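Local coordinates for protein PilX (Neisseria meningitidis, PDB 2OPE) that is a minor type IV pilin that probably works within pilus filaments to modulate bacterial aggregation and adhesion, at residues 7-12 against 88-93; 18-23 against 74-79; 37-42 against 63-68; 57-62 against 78-83; 104-109 against 116-121. All coordinates share one frame; numbering follows the deposited sequence.

Interaction 1: residues 7-12 against 88-93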
# COMPACT_ATOMS: atom_id res chain seq x y z
N GLY A 7 12.85 -10.96 -2.37
CA GLY A 7 12.86 -10.86 -0.92
C GLY A 7 12.44 -9.45 -0.49
O GLY A 7 11.68 -9.29 0.46
N TYR A 8 12.93 -8.42 -1.19
CA TYR A 8 12.56 -7.04 -0.83
C TYR A 8 11.05 -6.76 -1.02
O TYR A 8 10.43 -6.08 -0.21
CB TYR A 8 13.42 -6.02 -1.58
CG TYR A 8 14.85 -5.90 -1.07
CD1 TYR A 8 15.11 -5.59 0.25
CD2 TYR A 8 15.94 -6.08 -1.92
CE1 TYR A 8 16.41 -5.48 0.73
CE2 TYR A 8 17.24 -5.98 -1.45
CZ TYR A 8 17.48 -5.67 -0.12
OH TYR A 8 18.79 -5.55 0.36
N GLN A 9 10.48 -7.31 -2.08
CA GLN A 9 9.06 -7.21 -2.32
C GLN A 9 8.23 -7.94 -1.24
O GLN A 9 7.08 -7.53 -0.91
CB GLN A 9 8.75 -7.79 -3.69
CG GLN A 9 7.30 -7.60 -4.11
CD GLN A 9 6.84 -8.61 -5.14
OE1 GLN A 9 7.18 -9.79 -5.06
NE2 GLN A 9 6.05 -8.14 -6.10
N SER A 10 8.79 -9.04 -0.71
CA SER A 10 8.15 -9.73 0.40
C SER A 10 8.14 -8.85 1.65
O SER A 10 7.10 -8.65 2.27
CB SER A 10 8.78 -11.08 0.69
OG SER A 10 8.59 -11.98 -0.40
N GLN A 11 9.29 -8.32 2.03
CA GLN A 11 9.31 -7.49 3.24
C GLN A 11 8.38 -6.30 3.08
O GLN A 11 7.73 -5.91 4.03
CB GLN A 11 10.73 -7.05 3.60
CG GLN A 11 11.72 -8.20 3.63
CD GLN A 11 13.11 -7.76 4.07
OE1 GLN A 11 13.26 -6.86 4.91
NE2 GLN A 11 14.12 -8.39 3.51
N LEU A 12 8.36 -5.68 1.90
CA LEU A 12 7.43 -4.57 1.61
C LEU A 12 6.00 -5.06 1.83
O LEU A 12 5.15 -4.36 2.43
CB LEU A 12 7.61 -4.08 0.17
CG LEU A 12 6.67 -2.98 -0.33
CD1 LEU A 12 6.90 -1.68 0.48
CD2 LEU A 12 6.82 -2.74 -1.83
N LEU A 88 9.34 -4.61 -8.92
CA LEU A 88 8.33 -5.35 -8.19
C LEU A 88 7.65 -4.39 -7.24
O LEU A 88 8.32 -3.59 -6.58
CB LEU A 88 8.94 -6.53 -7.41
CG LEU A 88 9.64 -7.66 -8.19
CD1 LEU A 88 10.14 -8.79 -7.31
CD2 LEU A 88 8.77 -8.18 -9.33
N SER A 89 6.33 -4.52 -7.14
CA SER A 89 5.55 -3.63 -6.31
C SER A 89 4.49 -4.42 -5.54
O SER A 89 4.44 -5.65 -5.64
CB SER A 89 4.93 -2.53 -7.17
OG SER A 89 5.95 -1.89 -7.94
N VAL A 90 3.68 -3.72 -4.75
CA VAL A 90 2.60 -4.34 -3.97
C VAL A 90 1.44 -3.35 -3.94
O VAL A 90 1.68 -2.12 -3.95
CB VAL A 90 3.10 -4.62 -2.54
CG1 VAL A 90 1.99 -4.99 -1.61
CG2 VAL A 90 4.19 -5.71 -2.56
N TRP A 91 0.19 -3.85 -3.94
CA TRP A 91 -0.92 -3.02 -3.46
C TRP A 91 -1.83 -3.85 -2.56
O TRP A 91 -1.79 -5.08 -2.59
CB TRP A 91 -1.69 -2.31 -4.60
CG TRP A 91 -2.61 -3.21 -5.40
CD1 TRP A 91 -2.26 -4.03 -6.44
CD2 TRP A 91 -4.03 -3.42 -5.18
NE1 TRP A 91 -3.37 -4.71 -6.91
CE2 TRP A 91 -4.46 -4.38 -6.13
CE3 TRP A 91 -4.96 -2.93 -4.25
CZ2 TRP A 91 -5.79 -4.84 -6.19
CZ3 TRP A 91 -6.26 -3.37 -4.33
CH2 TRP A 91 -6.67 -4.32 -5.28
N MET A 92 -2.66 -3.17 -1.77
CA MET A 92 -3.67 -3.87 -0.97
C MET A 92 -4.88 -2.99 -0.57
O MET A 92 -4.83 -1.74 -0.59
CB MET A 92 -3.02 -4.59 0.27
CG MET A 92 -2.30 -3.62 1.24
SD MET A 92 -1.41 -4.35 2.64
CE MET A 92 -0.20 -5.45 1.90
N ASN A 93 -5.97 -3.70 -0.28
CA ASN A 93 -7.27 -3.26 0.28
C ASN A 93 -7.19 -2.91 1.76
O ASN A 93 -6.43 -3.57 2.47
CB ASN A 93 -8.24 -4.51 0.26
CG ASN A 93 -9.04 -4.54 -0.95
OD1 ASN A 93 -9.15 -3.49 -1.56
ND2 ASN A 93 -9.54 -5.70 -1.39

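Interaction 2: residues 18-23 against 74-79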
# COMPACT_ATOMS: atom_id res chain seq x y z
N GLY A 18 1.38 -4.61 8.08
CA GLY A 18 1.56 -3.90 9.35
C GLY A 18 0.95 -2.50 9.37
O GLY A 18 0.24 -2.16 10.29
N ILE A 19 1.24 -1.71 8.35
CA ILE A 19 0.62 -0.39 8.15
C ILE A 19 -0.91 -0.45 8.01
O ILE A 19 -1.63 0.31 8.65
CB ILE A 19 1.30 0.33 6.93
CG1 ILE A 19 2.80 0.53 7.21
CG2 ILE A 19 0.62 1.66 6.59
CD1 ILE A 19 3.62 0.91 5.97
N ASN A 20 -1.40 -1.38 7.19
CA ASN A 20 -2.85 -1.64 7.06
C ASN A 20 -3.51 -1.96 8.43
O ASN A 20 -4.59 -1.45 8.77
CB ASN A 20 -3.07 -2.83 6.09
CG ASN A 20 -4.30 -2.65 5.19
OD1 ASN A 20 -4.94 -1.61 5.19
ND2 ASN A 20 -4.60 -3.68 4.40
N ASN A 21 -2.87 -2.82 9.22
CA ASN A 21 -3.50 -3.25 10.45
C ASN A 21 -3.60 -2.11 11.48
O ASN A 21 -4.59 -2.00 12.20
CB ASN A 21 -2.78 -4.47 11.04
CG ASN A 21 -3.10 -5.72 10.30
OD1 ASN A 21 -4.12 -5.77 9.61
ND2 ASN A 21 -2.28 -6.76 10.44
N ILE A 22 -2.57 -1.27 11.54
CA ILE A 22 -2.63 -0.13 12.41
C ILE A 22 -3.63 0.92 11.92
O ILE A 22 -4.26 1.58 12.73
CB ILE A 22 -1.27 0.53 12.49
CG1 ILE A 22 -0.24 -0.42 13.14
CG2 ILE A 22 -1.35 1.89 13.25
CD1 ILE A 22 1.11 0.25 13.28
N SER A 23 -3.71 1.12 10.59
CA SER A 23 -4.69 1.99 10.02
C SER A 23 -6.10 1.56 10.39
O SER A 23 -6.94 2.37 10.77
CB SER A 23 -4.54 2.05 8.49
OG SER A 23 -3.26 2.60 8.14
N TYR A 74 -10.05 2.16 1.24
CA TYR A 74 -8.83 2.73 0.64
C TYR A 74 -7.97 1.54 0.21
O TYR A 74 -8.25 0.39 0.56
CB TYR A 74 -8.06 3.64 1.61
CG TYR A 74 -7.57 2.88 2.88
CD1 TYR A 74 -6.44 2.05 2.82
CD2 TYR A 74 -8.28 2.94 4.09
CE1 TYR A 74 -6.01 1.34 3.91
CE2 TYR A 74 -7.84 2.22 5.21
CZ TYR A 74 -6.69 1.40 5.10
OH TYR A 74 -6.25 0.61 6.15
N SER A 75 -6.92 1.83 -0.53
CA SER A 75 -5.89 0.86 -0.81
C SER A 75 -4.50 1.47 -0.55
O SER A 75 -4.32 2.69 -0.55
CB SER A 75 -6.00 0.41 -2.25
OG SER A 75 -5.88 1.51 -3.08
N LEU A 76 -3.54 0.60 -0.28
CA LEU A 76 -2.18 1.00 -0.12
C LEU A 76 -1.42 0.57 -1.35
O LEU A 76 -1.57 -0.55 -1.82
CB LEU A 76 -1.58 0.35 1.12
CG LEU A 76 -2.23 0.63 2.47
CD1 LEU A 76 -1.61 -0.29 3.58
CD2 LEU A 76 -2.05 2.10 2.81
N VAL A 77 -0.59 1.45 -1.87
CA VAL A 77 0.29 1.15 -3.00
C VAL A 77 1.77 1.19 -2.53
O VAL A 77 2.20 2.11 -1.87
CB VAL A 77 0.00 2.16 -4.15
CG1 VAL A 77 0.95 2.03 -5.28
CG2 VAL A 77 -1.44 2.00 -4.65
N GLY A 78 2.54 0.15 -2.82
CA GLY A 78 3.95 0.16 -2.41
C GLY A 78 4.75 0.08 -3.70
O GLY A 78 4.61 -0.87 -4.46
N VAL A 79 5.57 1.08 -4.00
CA VAL A 79 6.34 1.00 -5.25
C VAL A 79 7.76 1.44 -5.04
O VAL A 79 8.07 2.18 -4.09
CB VAL A 79 5.67 1.80 -6.40
CG1 VAL A 79 4.27 1.25 -6.66
CG2 VAL A 79 5.67 3.36 -6.13

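Interaction 3: residues 37-42 against 63-68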
# COMPACT_ATOMS: atom_id res chain seq x y z
N THR A 37 -11.62 13.88 8.47
CA THR A 37 -10.62 13.60 9.49
C THR A 37 -9.96 12.22 9.33
O THR A 37 -8.74 12.09 9.46
CB THR A 37 -11.25 13.75 10.86
OG1 THR A 37 -11.70 15.10 11.01
CG2 THR A 37 -10.26 13.42 11.97
N ILE A 38 -10.76 11.20 9.05
CA ILE A 38 -10.21 9.86 8.82
C ILE A 38 -9.26 9.92 7.62
O ILE A 38 -8.18 9.36 7.66
CB ILE A 38 -11.33 8.82 8.49
CG1 ILE A 38 -12.36 8.66 9.64
CG2 ILE A 38 -10.73 7.48 8.01
CD1 ILE A 38 -11.78 8.27 10.96
N LYS A 39 -9.70 10.57 6.54
CA LYS A 39 -8.93 10.63 5.32
C LYS A 39 -7.57 11.31 5.52
O LYS A 39 -6.55 10.76 5.13
CB LYS A 39 -9.71 11.33 4.20
CG LYS A 39 -8.89 11.55 2.91
CD LYS A 39 -9.76 11.94 1.74
CE LYS A 39 -8.92 12.25 0.45
NZ LYS A 39 -7.87 13.29 0.70
N SER A 40 -7.54 12.49 6.15
CA SER A 40 -6.23 13.14 6.31
C SER A 40 -5.35 12.43 7.32
O SER A 40 -4.14 12.37 7.14
CB SER A 40 -6.32 14.67 6.60
OG SER A 40 -7.35 14.96 7.50
N LYS A 41 -5.95 11.92 8.39
CA LYS A 41 -5.20 11.03 9.30
C LYS A 41 -4.58 9.83 8.57
O LYS A 41 -3.38 9.58 8.71
CB LYS A 41 -6.05 10.59 10.48
CG LYS A 41 -6.21 11.67 11.58
CD LYS A 41 -7.04 11.10 12.72
CE LYS A 41 -7.34 12.12 13.86
NZ LYS A 41 -8.35 11.55 14.83
N LEU A 42 -5.34 9.13 7.73
CA LEU A 42 -4.73 8.03 6.99
C LEU A 42 -3.51 8.49 6.20
O LEU A 42 -2.45 7.86 6.23
CB LEU A 42 -5.74 7.37 6.04
CG LEU A 42 -6.78 6.50 6.76
CD1 LEU A 42 -8.01 6.26 5.86
CD2 LEU A 42 -6.18 5.18 7.25
N VAL A 63 -1.42 5.89 0.32
CA VAL A 63 -2.81 5.43 0.55
C VAL A 63 -3.75 6.18 -0.44
O VAL A 63 -3.54 7.36 -0.78
CB VAL A 63 -3.26 5.65 2.07
CG1 VAL A 63 -3.19 7.14 2.45
CG2 VAL A 63 -4.61 5.14 2.36
N HIS A 64 -4.76 5.49 -0.94
CA HIS A 64 -5.54 6.03 -2.05
C HIS A 64 -7.01 5.78 -1.82
O HIS A 64 -7.38 4.83 -1.16
CB HIS A 64 -5.03 5.41 -3.38
CG HIS A 64 -3.55 5.62 -3.59
ND1 HIS A 64 -3.04 6.68 -4.30
CD2 HIS A 64 -2.48 4.93 -3.10
CE1 HIS A 64 -1.71 6.62 -4.28
NE2 HIS A 64 -1.35 5.56 -3.56
N PHE A 65 -7.85 6.66 -2.34
CA PHE A 65 -9.27 6.68 -2.06
C PHE A 65 -10.02 6.82 -3.36
O PHE A 65 -9.70 7.66 -4.21
CB PHE A 65 -9.60 7.89 -1.17
CG PHE A 65 -8.83 7.91 0.11
CD1 PHE A 65 -9.33 7.23 1.24
CD2 PHE A 65 -7.59 8.54 0.19
CE1 PHE A 65 -8.60 7.19 2.41
CE2 PHE A 65 -6.86 8.51 1.35
CZ PHE A 65 -7.35 7.83 2.47
N VAL A 66 -11.06 6.05 -3.54
CA VAL A 66 -11.89 6.28 -4.69
C VAL A 66 -12.83 7.43 -4.38
O VAL A 66 -13.07 8.30 -5.22
CB VAL A 66 -12.66 5.02 -5.09
CG1 VAL A 66 -13.79 5.35 -6.10
CG2 VAL A 66 -11.66 4.04 -5.70
N ASN A 67 -13.30 7.44 -3.14
CA ASN A 67 -14.38 8.30 -2.69
C ASN A 67 -13.97 8.86 -1.34
O ASN A 67 -13.89 8.12 -0.34
CB ASN A 67 -15.66 7.45 -2.53
CG ASN A 67 -16.88 8.28 -2.11
OD1 ASN A 67 -16.79 9.49 -1.95
ND2 ASN A 67 -18.00 7.62 -1.91
N LYS A 68 -13.72 10.17 -1.30
CA LYS A 68 -13.35 10.85 -0.08
C LYS A 68 -14.43 10.73 0.99
O LYS A 68 -14.22 11.09 2.14
CB LYS A 68 -13.05 12.32 -0.36
CG LYS A 68 -14.28 13.19 -0.60
CD LYS A 68 -13.92 14.64 -0.84
CE LYS A 68 -15.09 15.41 -1.44
NZ LYS A 68 -16.24 15.65 -0.50

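Interaction 4: residues 57-62 against 78-83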
# COMPACT_ATOMS: atom_id res chain seq x y z
N GLU A 57 14.49 2.74 2.29
CA GLU A 57 15.47 3.21 1.32
C GLU A 57 15.01 2.97 -0.12
O GLU A 57 15.39 3.71 -1.03
CB GLU A 57 16.73 2.39 1.50
CG GLU A 57 17.83 3.07 2.21
CD GLU A 57 19.03 2.16 2.35
OE1 GLU A 57 20.01 2.57 3.02
OE2 GLU A 57 18.97 1.02 1.82
N LYS A 58 14.22 1.91 -0.31
CA LYS A 58 13.95 1.41 -1.65
C LYS A 58 12.54 1.66 -2.18
O LYS A 58 12.35 1.68 -3.40
CB LYS A 58 14.24 -0.08 -1.71
CG LYS A 58 15.64 -0.42 -1.33
CD LYS A 58 15.84 -1.90 -1.04
CE LYS A 58 17.27 -2.12 -0.57
NZ LYS A 58 18.32 -1.68 -1.58
N TYR A 59 11.57 1.81 -1.27
CA TYR A 59 10.15 1.88 -1.62
C TYR A 59 9.45 3.10 -1.05
O TYR A 59 9.80 3.55 0.03
CB TYR A 59 9.44 0.64 -1.12
CG TYR A 59 9.95 -0.58 -1.77
CD1 TYR A 59 10.88 -1.41 -1.11
CD2 TYR A 59 9.55 -0.92 -3.05
CE1 TYR A 59 11.36 -2.56 -1.71
CE2 TYR A 59 10.03 -2.05 -3.64
CZ TYR A 59 10.94 -2.86 -2.97
OH TYR A 59 11.40 -3.99 -3.61
N ASN A 60 8.46 3.61 -1.79
CA ASN A 60 7.47 4.55 -1.23
C ASN A 60 6.09 3.91 -1.01
O ASN A 60 5.60 3.16 -1.84
CB ASN A 60 7.35 5.80 -2.10
CG ASN A 60 8.63 6.62 -2.10
OD1 ASN A 60 9.23 6.88 -1.05
ND2 ASN A 60 9.08 6.99 -3.27
N VAL A 61 5.47 4.17 0.14
CA VAL A 61 4.14 3.66 0.38
C VAL A 61 3.12 4.82 0.45
O VAL A 61 3.36 5.86 1.09
CB VAL A 61 4.13 2.73 1.64
CG1 VAL A 61 2.73 2.33 2.01
CG2 VAL A 61 4.98 1.50 1.36
N SER A 62 1.98 4.67 -0.24
CA SER A 62 0.97 5.75 -0.22
C SER A 62 -0.41 5.11 -0.10
O SER A 62 -0.53 3.93 -0.40
CB SER A 62 1.09 6.60 -1.48
OG SER A 62 1.10 5.76 -2.63
N GLY A 78 2.54 0.15 -2.82
CA GLY A 78 3.95 0.16 -2.41
C GLY A 78 4.75 0.08 -3.70
O GLY A 78 4.61 -0.87 -4.46
N VAL A 79 5.57 1.08 -4.00
CA VAL A 79 6.34 1.00 -5.25
C VAL A 79 7.76 1.44 -5.04
O VAL A 79 8.07 2.18 -4.09
CB VAL A 79 5.67 1.80 -6.40
CG1 VAL A 79 4.27 1.25 -6.66
CG2 VAL A 79 5.67 3.36 -6.13
N PRO A 80 8.66 0.96 -5.91
CA PRO A 80 10.06 1.28 -5.75
C PRO A 80 10.30 2.78 -5.98
O PRO A 80 9.61 3.38 -6.79
CB PRO A 80 10.71 0.46 -6.88
CG PRO A 80 9.71 -0.60 -7.22
CD PRO A 80 8.41 0.02 -7.02
N LYS A 81 11.25 3.36 -5.24
CA LYS A 81 11.71 4.73 -5.48
C LYS A 81 12.21 4.92 -6.92
O LYS A 81 12.81 4.02 -7.51
CB LYS A 81 12.84 5.08 -4.51
CG LYS A 81 12.31 5.62 -3.19
CD LYS A 81 13.27 5.41 -2.04
CE LYS A 81 12.99 6.39 -0.91
NZ LYS A 81 11.55 6.49 -0.64
N THR A 82 11.97 6.12 -7.45
CA THR A 82 12.27 6.47 -8.83
C THR A 82 13.75 6.31 -9.11
O THR A 82 14.58 6.86 -8.39
CB THR A 82 11.83 7.94 -9.15
OG1 THR A 82 10.41 7.98 -9.31
CG2 THR A 82 12.47 8.44 -10.43
N GLY A 83 14.05 5.52 -10.15
CA GLY A 83 15.37 5.50 -10.79
C GLY A 83 16.32 4.48 -10.21
O GLY A 83 17.53 4.57 -10.41

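Interaction 5: residues 104-109 against 116-121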
# COMPACT_ATOMS: atom_id res chain seq x y z
N ALA A 104 5.34 -1.22 -11.03
CA ALA A 104 4.66 -0.09 -10.37
C ALA A 104 3.34 0.37 -11.00
O ALA A 104 2.41 0.69 -10.28
CB ALA A 104 5.62 1.14 -10.24
N ALA A 105 3.26 0.39 -12.34
CA ALA A 105 2.04 0.75 -13.00
C ALA A 105 0.90 -0.15 -12.56
O ALA A 105 -0.17 0.35 -12.21
CB ALA A 105 2.19 0.69 -14.51
N SER A 106 1.12 -1.47 -12.58
CA SER A 106 0.10 -2.46 -12.17
C SER A 106 -0.37 -2.28 -10.71
O SER A 106 -1.52 -2.56 -10.37
CB SER A 106 0.65 -3.90 -12.32
OG SER A 106 1.18 -4.16 -13.60
N ALA A 107 0.56 -1.87 -9.83
CA ALA A 107 0.19 -1.52 -8.45
C ALA A 107 -0.68 -0.25 -8.41
O ALA A 107 -1.70 -0.22 -7.73
CB ALA A 107 1.44 -1.35 -7.59
N ARG A 108 -0.30 0.78 -9.17
CA ARG A 108 -1.11 2.00 -9.17
C ARG A 108 -2.46 1.76 -9.80
O ARG A 108 -3.44 2.45 -9.44
CB ARG A 108 -0.40 3.16 -9.87
CG ARG A 108 0.91 3.56 -9.17
CD ARG A 108 1.52 4.83 -9.80
NE ARG A 108 2.69 5.26 -9.03
CZ ARG A 108 2.66 5.85 -7.83
NH1 ARG A 108 1.49 6.09 -7.19
NH2 ARG A 108 3.81 6.20 -7.26
N ALA A 109 -2.52 0.79 -10.72
CA ALA A 109 -3.79 0.38 -11.37
C ALA A 109 -4.63 -0.68 -10.57
O ALA A 109 -5.82 -0.93 -10.88
CB ALA A 109 -3.56 -0.06 -12.81
N SER A 116 0.81 -11.90 -19.56
CA SER A 116 2.19 -11.94 -19.95
C SER A 116 2.95 -11.66 -18.66
O SER A 116 2.66 -12.33 -17.63
CB SER A 116 2.46 -10.96 -21.08
OG SER A 116 1.68 -11.36 -22.22
N ASP A 117 3.85 -10.70 -18.64
CA ASP A 117 4.57 -10.44 -17.38
C ASP A 117 4.24 -9.08 -16.78
O ASP A 117 5.07 -8.45 -16.15
CB ASP A 117 6.07 -10.71 -17.55
CG ASP A 117 6.38 -12.25 -17.70
OD1 ASP A 117 6.06 -13.05 -16.77
OD2 ASP A 117 6.94 -12.65 -18.74
N VAL A 118 2.97 -8.66 -16.94
CA VAL A 118 2.46 -7.39 -16.45
C VAL A 118 1.30 -7.73 -15.53
O VAL A 118 0.56 -8.70 -15.82
CB VAL A 118 1.88 -6.51 -17.64
CG1 VAL A 118 1.20 -5.23 -17.13
CG2 VAL A 118 2.94 -6.22 -18.70
N GLY A 119 1.14 -6.98 -14.44
CA GLY A 119 -0.04 -7.14 -13.59
C GLY A 119 0.38 -7.56 -12.21
O GLY A 119 1.53 -7.37 -11.83
N CYS A 120 -0.57 -8.15 -11.46
CA CYS A 120 -0.36 -8.56 -10.06
C CYS A 120 -0.96 -9.93 -9.80
O CYS A 120 -1.86 -10.37 -10.55
CB CYS A 120 -1.00 -7.55 -9.08
SG CYS A 120 -0.61 -5.80 -9.41
N GLU A 121 -0.49 -10.61 -8.75
CA GLU A 121 -1.22 -11.76 -8.23
C GLU A 121 -1.56 -11.71 -6.74
O GLU A 121 -0.75 -11.24 -5.92
CB GLU A 121 -0.55 -13.09 -8.61
CG GLU A 121 0.88 -12.97 -8.89
CD GLU A 121 1.57 -14.30 -9.08
OE1 GLU A 121 2.82 -14.29 -9.04
OE2 GLU A 121 0.89 -15.35 -9.25

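Interaction 1: residues 7-12 against 88-93
Gln9 of helix 5-28 reaches across to Leu88, just before strand 89-93, and to Ser89 and Val90 at its start. Gln9 CB lies 3.9 Å from Leu88 CB. CG is set opposite the backbone N (chi1 -174°), which lays the chain over Leu88 CB. Gln9 CG meets Leu88 CB at 3.8 Å and Val90 CG2 at 4.0 Å. Gln9 CD passes Leu88 CB at 3.7 Å, and the two side chains cross at about a right angle. The amide then divides its work. Gln9 OE1 faces Leu88 CD1 at 3.9 Å. Gln9 NE2 donates to Ser89 O over 3.0 Å, with a bend at the hydrogen (149°), and this acceptor sits a little out of the Gln9 amide plane. The bond anchors a buried amide to the main chain of the strand. One turn later, Leu12 CD2 rests on Val90 CG2 at 4.0 Å, the two side chains sliding past each other in opposite directions. Val90 also packs on Met16, so the same helix follows the strand further. The short helix and strand segments run nearly parallel, 22° apart. An N-terminal helix laid on an antiparallel sheet in this way is the core of the type IV pilin fold.

Interaction 2: residues 18-23 against 74-79
Asn20 and Leu76 bring the two backbones closest, with their CA atoms 7.7 Å apart. Segment 18-23 of helix 5-28 and strand segment 74-79 run roughly antiparallel, at 154°, and the axes of these short segments come within 10.0 Å. The helix lies on the face of the sheet that carries Tyr74 and Leu76.

Tyr74 supplies the polar link. Its CG stands between the backbone N and the carbonyl carbon (chi1 61°), which places the ring hydroxyl at Asn20 and Ser23. Tyr74 OH donates to Asn20 OD1 over 2.8 Å. The bond lies in the carbonyl plane of the Asn20 amide. The amide and the ring are turned 65° against each other, so they do not stack. The same Tyr74 OH is 3.2 Å from Ser23 CB. Ser23 OG turns back instead to its own helix and donates to Ile19 O over 2.9 Å, from above the carbonyl plane. Ile19 O also accepts the backbone N of Ser23, so two bonds grip it.

Leu76 supplies the apolar part. Leu76 CD1 lies 3.8 Å from Asn20 N and 3.9 Å from Asn20 CB. Leu76 CD1 also touches Ile19 CG2 at 4.2 Å. Met92 of the next strand packs beside Leu76 and Asn20.

All the touching residues are buried. The Asn20 amide uses both ends: OD1 accepts the hydrogen bond from Tyr74 OH, and ND2 donates to Asn93 O. These two bonds should fix the rotation of the amide and satisfy polar groups inside a buried helix-sheet interface.

Interaction 3: residues 37-42 against 63-68
Lys39 and Leu42 of helix 35-48 pack on Phe65 and Val63 of strand 59-65. The helix belongs to the region that links the N-terminal helix to the sheet, the alpha-beta loop of type IV pilins. Here it runs roughly antiparallel to an edge strand, at 152°.

The main contact is CH-pi. Lys39 CG sits over one face of the Phe65 ring, 4.1 Å from the centroid and 16° off the normal. Its CG is opposite the backbone N (chi1 174°), and the straight aliphatic chain runs on across the ring. Lys39 CE then comes within 3.9 Å of Phe65 CD2. The charged NZ forms a salt bridge with Glu43 of its own helix.

The apolar contacts come from Leu42. Leu42 CD1 meets the edge of the same ring, 3.6 Å from Phe65 CE1, and its CB touches CZ in the ring plane. Leu42 CB is also 4.4 Å from Val63 CG1. Phe65 is thus covered on a face by a lysine chain and along an edge by a leucine. Tyr74 of the neighbouring strand and Pro71 also touch it.

On the solvent side two lysines meet by their carbons alone: Lys39 CD lies 3.9 Å from Lys68 CB.

Interaction 4: residues 57-62 against 78-83
Tyr59 lays its ring beside Pro80, with Tyr59 CE2 3.9 Å from Pro80 CG and Tyr59 CD2 3.5 Å from Pro80 CA. The two residues are a non-hydrogen-bonded pair of the antiparallel hairpin 59-65/74-80, which forms one border of the pilin sheet. Tyr59 CG lies beside its backbone N (chi1 -63°), which puts an edge of the ring at Val79 C. Tyr86 packs against both residues, and Tyr8 and Leu12 of the N-terminal helix also reach Tyr59.

The next pair, Asn60 and Val79, is hydrogen-bonded. Asn60 N donates to Val79 O over 2.7 Å, almost straight out from the carbonyl. Val79 N returns a bond of 3.0 Å to Asn60 O, in the carbonyl plane. Val61 then pairs with Gly78, and Val61 CG2 lies 4.1 Å from Gly78 CA. Val61 points to the side of the sheet that Leu12 and Met16 cover. Asn60 and Val79 point to the other side, where Val79 meets helix 104-109.

Beyond the strand pairing the two chains stay joined. The Lys81 side chain crosses that of Asn60 at about a right angle, but the position of its amino group is doubtful. Its backbone is clearer: Lys81 N donates to Lys58 O over 2.7 Å, nearly straight at the hydrogen (169°).

Interaction 5: residues 104-109 against 116-121
In the disulfide-bounded region of this pilin, Ser106 of helix 104-109 packs on the turn of chain made by Val118, Gly119 and Cys120. This region is the D-region of type IV pilins. Here the returning chain passes the helix just before it joins the sheet as strand 120-122.

Ser106 carries the contact. Ser106 CA is 4.9 Å from Gly119 CA, which brings the two backbones close together. Ser106 CB rests 3.5 Å from Gly119 CA. Ser106 OG is turned opposite the carbonyl carbon (chi1 -52°) and lies 2.9 Å from Gly119 N. Ser106 OG is hydrogen-bonded to Asp103, just ahead of the helix. Ser106 OG also touches Val118 CG1 at 3.7 Å.

Gly119 sits at a corner of the chain, between Val118 and the strand that follows, which includes Cys120. Its phi of 118° and psi of -160° are backbone angles that suit a glycine, because of the carbonyl O of Val118 just before it.

Cys120 completes the contact. Cys120 SG lies 3.5 Å from Ser106 O and 3.7 Å from Ser106 CB. The sulfur is bonded to Cys101, at the end of the neighbouring strand 98-101. Trp91 and Tyr99 also pack on Cys120.

Chemically, the two segments meet through small groups: a serine methylene and hydroxyl, a glycine and a half-cystine. The disulfide ties the end of strand 98-101 covalently to Cys120. Against this tied chain Ser106 packs, its OG at the Gly119 backbone and its CB at both Gly119 and the sulfur.

How the interactions relate
From the N terminus, helix 5-28 is used twice. Its start meets strand 89-93 in interaction 1, which closes the longest loop. Its later part meets strand 74-80 in interaction 2, nested within that loop. Interaction 3, inside both, brings helix 35-48 to the edge strand 59-65. Interaction 4 joins that strand to 74-80; its segments alternate with those of interaction 3, so the two cross. Interactions 2 and 4 share Gly78 and Val79. Interaction 5 opens only after all these have closed. Its helix 104-109 covers the sheet face opposite the N-terminal helix, where Ala104 and Ala107 touch Val79. The five contacts thus join helices on both faces, and the disulfide region, to one sheet.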